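Local structure of putative peptidyl-arginine deiminase (Chlorobium tepidum, 1XKN) at residues Ala41-Ala44 with Tyr45-Arg49; Pro30-Phe33 with Glu34-Pro37; Ala191-Arg194 with Arg195-Ile199. The protein probably hydrolyses guanidinium groups as a deiminase of the Porphyromonas-type peptidyl-arginine deiminase family, with agmatine or protein arginine as the likely substrate. One frame throughout, in Å; residues are numbered along the deposited sequence.

Interaction 1 (Ala41-Ala44 with Tyr45-Arg49); sequences AELA and YQLSR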
loop_
_atom_site.group_PDB
_atom_site.type_symbol
_atom_site.label_atom_id
_atom_site.label_comp_id
_atom_site.label_asym_id
_atom_site.label_seq_id
_atom_site.Cartn_x
_atom_site.Cartn_y
_atom_site.Cartn_z
ATOM N N ALA A 41 4.549 16.326 0.115
ATOM C CA ALA A 41 4.327 17.301 -0.950
ATOM C C ALA A 41 4.963 16.780 -2.236
ATOM O O ALA A 41 4.384 16.900 -3.315
ATOM C CB ALA A 41 4.930 18.648 -0.572
ATOM N N GLU A 42 6.152 16.193 -2.118
ATOM C CA GLU A 42 6.844 15.648 -3.280
ATOM C C GLU A 42 6.030 14.495 -3.859
ATOM O O GLU A 42 5.862 14.386 -5.072
ATOM C CB GLU A 42 8.241 15.156 -2.891
ATOM C CG GLU A 42 9.040 14.595 -4.062
ATOM C CD GLU A 42 10.463 14.232 -3.686
ATOM O OE1 GLU A 42 11.214 13.779 -4.575
ATOM O OE2 GLU A 42 10.832 14.401 -2.504
ATOM N N LEU A 43 5.526 13.637 -2.974
ATOM C CA LEU A 43 4.721 12.493 -3.376
ATOM C C LEU A 43 3.436 12.949 -4.059
ATOM O O LEU A 43 3.078 12.448 -5.126
ATOM C CB LEU A 43 4.387 11.641 -2.151
ATOM C CG LEU A 43 3.326 10.550 -2.307
ATOM C CD1 LEU A 43 3.729 9.567 -3.393
ATOM C CD2 LEU A 43 3.151 9.834 -0.972
ATOM N N ALA A 44 2.743 13.900 -3.440
ATOM C CA ALA A 44 1.500 14.416 -4.002
ATOM C C ALA A 44 1.756 15.032 -5.371
ATOM O O ALA A 44 0.966 14.848 -6.297
ATOM C CB ALA A 44 0.886 15.448 -3.062
ATOM N N TYR A 45 2.869 15.751 -5.505
ATOM C CA TYR A 45 3.212 16.370 -6.778
ATOM C C TYR A 45 3.417 15.312 -7.853
ATOM O O TYR A 45 2.829 15.394 -8.932
ATOM C CB TYR A 45 4.481 17.215 -6.657
ATOM C CG TYR A 45 5.013 17.666 -7.999
ATOM C CD1 TYR A 45 4.306 18.579 -8.784
ATOM C CD2 TYR A 45 6.208 17.150 -8.503
ATOM C CE1 TYR A 45 4.778 18.962 -10.041
ATOM C CE2 TYR A 45 6.684 17.528 -9.755
ATOM C CZ TYR A 45 5.965 18.433 -10.517
ATOM O OH TYR A 45 6.433 18.806 -11.755
ATOM N N GLN A 46 4.254 14.317 -7.566
ATOM C CA GLN A 46 4.496 13.260 -8.541
ATOM C C GLN A 46 3.179 12.587 -8.922
ATOM O O GLN A 46 2.933 12.311 -10.094
ATOM C CB GLN A 46 5.477 12.219 -7.988
ATOM C CG GLN A 46 6.929 12.672 -7.960
ATOM C CD GLN A 46 7.429 13.137 -9.320
ATOM O OE1 GLN A 46 7.085 12.561 -10.349
ATOM N NE2 GLN A 46 8.256 14.176 -9.324
ATOM N N LEU A 47 2.327 12.327 -7.935
ATOM C CA LEU A 47 1.046 11.693 -8.215
ATOM C C LEU A 47 0.146 12.577 -9.070
ATOM O O LEU A 47 -0.578 12.079 -9.935
ATOM C CB LEU A 47 0.322 11.343 -6.915
ATOM C CG LEU A 47 0.950 10.229 -6.077
ATOM C CD1 LEU A 47 0.254 10.158 -4.731
ATOM C CD2 LEU A 47 0.845 8.902 -6.812
ATOM N N SER A 48 0.195 13.887 -8.836
ATOM C CA SER A 48 -0.649 14.810 -9.594
ATOM C C SER A 48 -0.267 14.878 -11.071
ATOM O O SER A 48 -1.034 15.377 -11.889
ATOM C CB SER A 48 -0.619 16.217 -8.971
ATOM O OG SER A 48 0.630 16.858 -9.142
ATOM N N ARG A 49 0.915 14.377 -11.411
ATOM C CA ARG A 49 1.355 14.371 -12.800
ATOM C C ARG A 49 0.627 13.249 -13.534
ATOM O O ARG A 49 0.452 13.289 -14.754
ATOM C CB ARG A 49 2.862 14.112 -12.880
ATOM C CG ARG A 49 3.730 15.188 -12.258
ATOM C CD ARG A 49 5.191 14.782 -12.343
ATOM N NE ARG A 49 5.599 14.563 -13.729
ATOM C CZ ARG A 49 6.464 13.631 -14.116
ATOM N NH1 ARG A 49 7.015 12.823 -13.219
ATOM N NH2 ARG A 49 6.779 13.506 -15.399
#

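Interaction 2 (Pro30-Phe33 with Glu34-Pro37); sequences PGKF and EPVP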
loop_
_atom_site.group_PDB
_atom_site.type_symbol
_atom_site.label_atom_id
_atom_site.label_comp_id
_atom_site.label_asym_id
_atom_site.label_seq_id
_atom_site.Cartn_x
_atom_site.Cartn_y
_atom_site.Cartn_z
ATOM N N PRO A 30 8.941 10.581 15.895
ATOM C CA PRO A 30 9.476 11.200 17.113
ATOM C C PRO A 30 10.834 11.881 16.995
ATOM O O PRO A 30 11.846 11.238 16.728
ATOM C CB PRO A 30 9.481 10.045 18.113
ATOM C CG PRO A 30 9.723 8.854 17.247
ATOM C CD PRO A 30 8.812 9.123 16.067
ATOM N N GLY A 31 10.839 13.196 17.191
ATOM C CA GLY A 31 12.076 13.953 17.134
ATOM C C GLY A 31 12.559 14.361 15.758
ATOM O O GLY A 31 13.618 14.977 15.632
ATOM N N LYS A 32 11.804 14.025 14.719
ATOM C CA LYS A 32 12.205 14.392 13.368
ATOM C C LYS A 32 11.001 14.447 12.435
ATOM O O LYS A 32 10.957 13.765 11.412
ATOM C CB LYS A 32 13.240 13.395 12.838
ATOM C CG LYS A 32 14.000 13.900 11.618
ATOM C CD LYS A 32 15.189 13.008 11.277
ATOM C CE LYS A 32 14.746 11.609 10.870
ATOM N NZ LYS A 32 15.898 10.766 10.467
ATOM N N PHE A 33 10.027 15.277 12.790
ATOM C CA PHE A 33 8.825 15.416 11.983
ATOM C C PHE A 33 8.941 16.502 10.915
ATOM O O PHE A 33 8.330 16.399 9.856
ATOM C CB PHE A 33 7.620 15.726 12.878
ATOM C CG PHE A 33 6.335 15.901 12.120
ATOM C CD1 PHE A 33 5.582 14.797 11.735
ATOM C CD2 PHE A 33 5.896 17.170 11.756
ATOM C CE1 PHE A 33 4.407 14.953 10.997
ATOM C CE2 PHE A 33 4.728 17.338 11.021
ATOM C CZ PHE A 33 3.982 16.227 10.640
ATOM N N GLU A 34 9.726 17.538 11.193
ATOM C CA GLU A 34 9.879 18.653 10.260
ATOM C C GLU A 34 10.062 18.324 8.775
ATOM O O GLU A 34 9.447 18.964 7.922
ATOM C CB GLU A 34 11.006 19.572 10.726
ATOM C CG GLU A 34 10.596 20.462 11.888
ATOM C CD GLU A 34 11.690 21.420 12.297
ATOM O OE1 GLU A 34 12.293 22.046 11.399
ATOM O OE2 GLU A 34 11.937 21.557 13.514
ATOM N N PRO A 35 10.909 17.337 8.442
ATOM C CA PRO A 35 11.126 16.977 7.034
ATOM C C PRO A 35 9.977 16.210 6.375
ATOM O O PRO A 35 9.855 16.197 5.151
ATOM C CB PRO A 35 12.395 16.120 7.082
ATOM C CG PRO A 35 13.079 16.561 8.342
ATOM C CD PRO A 35 11.932 16.713 9.298
ATOM N N VAL A 36 9.135 15.583 7.188
ATOM C CA VAL A 36 8.037 14.759 6.680
ATOM C C VAL A 36 7.028 15.419 5.735
ATOM O O VAL A 36 6.742 14.883 4.663
ATOM C CB VAL A 36 7.289 14.087 7.853
ATOM C CG1 VAL A 36 6.198 13.166 7.327
ATOM C CG2 VAL A 36 8.284 13.298 8.696
ATOM N N PRO A 37 6.466 16.577 6.117
ATOM C CA PRO A 37 5.494 17.244 5.242
ATOM C C PRO A 37 6.009 17.465 3.817
ATOM O O PRO A 37 5.267 17.291 2.850
ATOM C CB PRO A 37 5.209 18.557 5.975
ATOM C CG PRO A 37 6.462 18.774 6.794
ATOM C CD PRO A 37 6.735 17.394 7.310
#

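Interaction 3 (Ala191-Arg194 with Arg195-Ile199); sequences AQLR and RYLGI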
loop_
_atom_site.group_PDB
_atom_site.type_symbol
_atom_site.label_atom_id
_atom_site.label_comp_id
_atom_site.label_asym_id
_atom_site.label_seq_id
_atom_site.Cartn_x
_atom_site.Cartn_y
_atom_site.Cartn_z
ATOM N N ALA A 191 -11.515 -17.589 4.418
ATOM C CA ALA A 191 -12.917 -17.522 4.029
ATOM C C ALA A 191 -13.341 -16.071 3.825
ATOM O O ALA A 191 -14.022 -15.749 2.852
ATOM C CB ALA A 191 -13.798 -18.188 5.082
ATOM N N GLN A 192 -12.936 -15.192 4.738
ATOM C CA GLN A 192 -13.289 -13.781 4.623
ATOM C C GLN A 192 -12.629 -13.124 3.415
ATOM O O GLN A 192 -13.230 -12.267 2.774
ATOM C CB GLN A 192 -12.902 -13.029 5.898
ATOM C CG GLN A 192 -13.683 -13.473 7.133
ATOM C CD GLN A 192 -15.125 -12.987 7.129
ATOM O OE1 GLN A 192 -15.500 -12.106 7.905
ATOM N NE2 GLN A 192 -15.941 -13.559 6.253
ATOM N N LEU A 193 -11.397 -13.518 3.104
ATOM C CA LEU A 193 -10.707 -12.943 1.953
ATOM C C LEU A 193 -11.405 -13.391 0.675
ATOM O O LEU A 193 -11.548 -12.612 -0.269
ATOM C CB LEU A 193 -9.232 -13.361 1.936
ATOM C CG LEU A 193 -8.396 -12.840 3.112
ATOM C CD1 LEU A 193 -7.001 -13.442 3.051
ATOM C CD2 LEU A 193 -8.331 -11.319 3.082
ATOM N N ARG A 194 -11.845 -14.644 0.639
ATOM C CA ARG A 194 -12.551 -15.137 -0.538
ATOM C C ARG A 194 -13.891 -14.424 -0.663
ATOM O O ARG A 194 -14.257 -13.953 -1.741
ATOM C CB ARG A 194 -12.789 -16.645 -0.444
ATOM C CG ARG A 194 -11.567 -17.474 -0.772
ATOM C CD ARG A 194 -11.940 -18.928 -0.995
ATOM N NE ARG A 194 -10.808 -19.681 -1.523
ATOM C CZ ARG A 194 -9.781 -20.107 -0.795
ATOM N NH1 ARG A 194 -9.740 -19.868 0.510
ATOM N NH2 ARG A 194 -8.786 -20.760 -1.379
ATOM N N ARG A 195 -14.607 -14.331 0.451
ATOM C CA ARG A 195 -15.917 -13.699 0.482
ATOM C C ARG A 195 -15.942 -12.222 0.102
ATOM O O ARG A 195 -16.716 -11.809 -0.764
ATOM C CB ARG A 195 -16.524 -13.854 1.877
ATOM C CG ARG A 195 -17.858 -13.150 2.062
ATOM C CD ARG A 195 -18.317 -13.268 3.501
ATOM N NE ARG A 195 -19.609 -12.628 3.724
ATOM C CZ ARG A 195 -20.176 -12.493 4.918
ATOM N NH1 ARG A 195 -19.564 -12.953 6.003
ATOM N NH2 ARG A 195 -21.355 -11.896 5.028
ATOM N N TYR A 196 -15.093 -11.431 0.752
ATOM C CA TYR A 196 -15.078 -9.991 0.524
ATOM C C TYR A 196 -14.148 -9.433 -0.555
ATOM O O TYR A 196 -14.335 -8.301 -0.999
ATOM C CB TYR A 196 -14.825 -9.287 1.858
ATOM C CG TYR A 196 -15.943 -9.490 2.867
ATOM C CD1 TYR A 196 -17.227 -9.005 2.615
ATOM C CD2 TYR A 196 -15.706 -10.114 4.094
ATOM C CE1 TYR A 196 -18.247 -9.122 3.564
ATOM C CE2 TYR A 196 -16.721 -10.241 5.048
ATOM C CZ TYR A 196 -17.982 -9.739 4.779
ATOM O OH TYR A 196 -18.969 -9.813 5.736
ATOM N N LEU A 197 -13.157 -10.211 -0.980
ATOM C CA LEU A 197 -12.249 -9.754 -2.023
ATOM C C LEU A 197 -12.431 -10.569 -3.300
ATOM O O LEU A 197 -11.924 -10.205 -4.358
ATOM C CB LEU A 197 -10.794 -9.821 -1.545
ATOM C CG LEU A 197 -10.463 -8.908 -0.358
ATOM C CD1 LEU A 197 -8.982 -9.012 -0.015
ATOM C CD2 LEU A 197 -10.823 -7.468 -0.704
ATOM N N GLY A 198 -13.164 -11.671 -3.192
ATOM C CA GLY A 198 -13.420 -12.508 -4.347
ATOM C C GLY A 198 -12.220 -13.257 -4.890
ATOM O O GLY A 198 -12.214 -13.658 -6.053
ATOM N N ILE A 199 -11.196 -13.448 -4.066
ATOM C CA ILE A 199 -10.018 -14.166 -4.531
ATOM C C ILE A 199 -10.234 -15.677 -4.445
ATOM O O ILE A 199 -11.167 -16.144 -3.783
ATOM C CB ILE A 199 -8.750 -13.729 -3.753
ATOM C CG1 ILE A 199 -8.983 -13.793 -2.244
ATOM C CG2 ILE A 199 -8.364 -12.315 -4.169
ATOM C CD1 ILE A 199 -8.834 -15.182 -1.658
HETATM O O HOH W 1 -18.129 -10.506 8.195
HETATM O O HOH W 2 -13.936 -16.255 -3.854
#

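Interaction 1 (Ala41-Ala44 with Tyr45-Arg49)
Leu43 and Leu47, one helical turn apart, meet through their CD1 methyls, with Leu43 CD1 and Leu47 CD1 3.8 Å apart. Their first torsions differ: Leu43 turns CG opposite its backbone N (chi1 168°), whereas Leu47 sets CG beside its own N (chi1 -69°), and the two branches cross at a slant. Leu47 CG also rests against the carbonyl oxygen Leu43 O at 3.2 Å, the same oxygen that accepts Leu47 N at 2.9 Å. Equivalent i to i+4 bonds run from Tyr45 N, Gln46 N and Ser48 N to the carbonyls of Ala41, Glu42 and Ala44, the Gln46 one nearly straight at 171°. Ser48 OG donates to Tyr45 O at 2.7 Å, giving that carbonyl a side-chain partner. Gln46, folded at chi2, presents OE1 in the guanidinium plane of Arg49, whose NH1 donates to an OE1 lone pair at 2.9 Å; Arg49 NH2 has a salt bridge to Glu321. Within the beta-alpha-beta unit of strand 15-21, helix 36-50 and strand 52-57, Leu43, Ala44 and Leu47 pack on Leu20 of strand 15-21, the two leucines also reach Leu297 of strand 295-300, and Ala41 and Ala44 face helix 60-73, where Tyr45 touches Arg73.

Interaction 2 (Pro30-Phe33 with Glu34-Pro37)
With chi1 at 179° and chi2 at 83°, Phe33 holds its ring opposite its backbone N, and Val36 CB and Pro37 CD sit above the ring plane, out toward its rim. The nearest ring atoms are Phe33 CD1, 4.3 Å from Val36 CB, and Phe33 CE2, 4.2 Å from Pro37 CD, both ordinary van der Waals contacts. The backbone supplies the tighter link: Val36 N donates to Phe33 O at 2.9 Å, from above the carbonyl plane (46° out of it). Two carbons lie close around this accepting oxygen, Val36 CG2 and Pro37 CD, at 3.3 and 3.2 Å from Phe33 O. Pro35 N comes within 3.1 Å of Phe33 O but has no hydrogen to give. Earlier in the chain, Lys32 crosses Pro35 at about a right angle, with Lys32 CG 4.2 Å from Pro35 CD; its ammonium end makes cation-pi contacts with Tyr277 and Trp332. Phe33 to Val36 thus form a type I beta turn, with Pro35 inside it and Pro37 just after, that leads the loop after strand 15-21 into helix 36-50 at the protein surface.

Interaction 3 (Ala191-Arg194 with Arg195-Ile199)
Arg195 N donates to Ala191 O at 2.8 Å, while the extended Arg195 side chain runs alongside that of Gln192, its CD 3.6 Å from Gln192 NE2 and the amide and guanidinium planes 50° apart. Tyr196 comes next: its N bonds to Gln192 O, and Tyr196 OH lies over the centre of the Arg195 guanidinium, 3.0 Å above its plane. Gln192, bent at chi2, sets OE1 at the edge of the Tyr196 ring, and a water accepting from Tyr196 OH at 2.7 Å donates to Gln192 OE1. The ring packs on Val149 and Thr151 of strand 148-152. Leu197 runs beside Leu193, pointing the same way, with Leu193 CD2 and Leu197 CD1 3.9 Å apart, and its N bonds to Leu193 O from above the carbonyl plane (39° out of it). Here helix 186-197 ends, and Gly198 takes a positive phi of 69°, a common way for a helix to stop; Gly198 N makes a weak bond to Arg194 O. Ile199 folds back over the last turn: its CD1 touches Leu193 CB at 4.0 Å and Arg194 CG at 3.7 Å. Arg194 NH1 makes a salt bridge with Glu190, and NH2 hydrogen-bonds to Glu200 O.

Interactions 1 and 2 share helix 36-50 and adjoin in sequence: interaction 2 builds the turn entering it, interaction 1 its later, buried part. Interaction 3 lies on the opposite side of the chain's centre, its centre 33 Å from that of interaction 1, at the end of helix 186-197. Buried interaction 1 combines regular i to i+4 backbone bonds with leucine packing against strands. Surface interaction 2 has one backbone turn bond, with an aromatic ring and prolines around it. Partly buried interaction 3 combines helical backbone bonds and leucine packing with polar side chains and waters: Leu197 and Ile199 pack on strands and Leu193 on a loop, while arginines, glutamine and waters occupy its more exposed side.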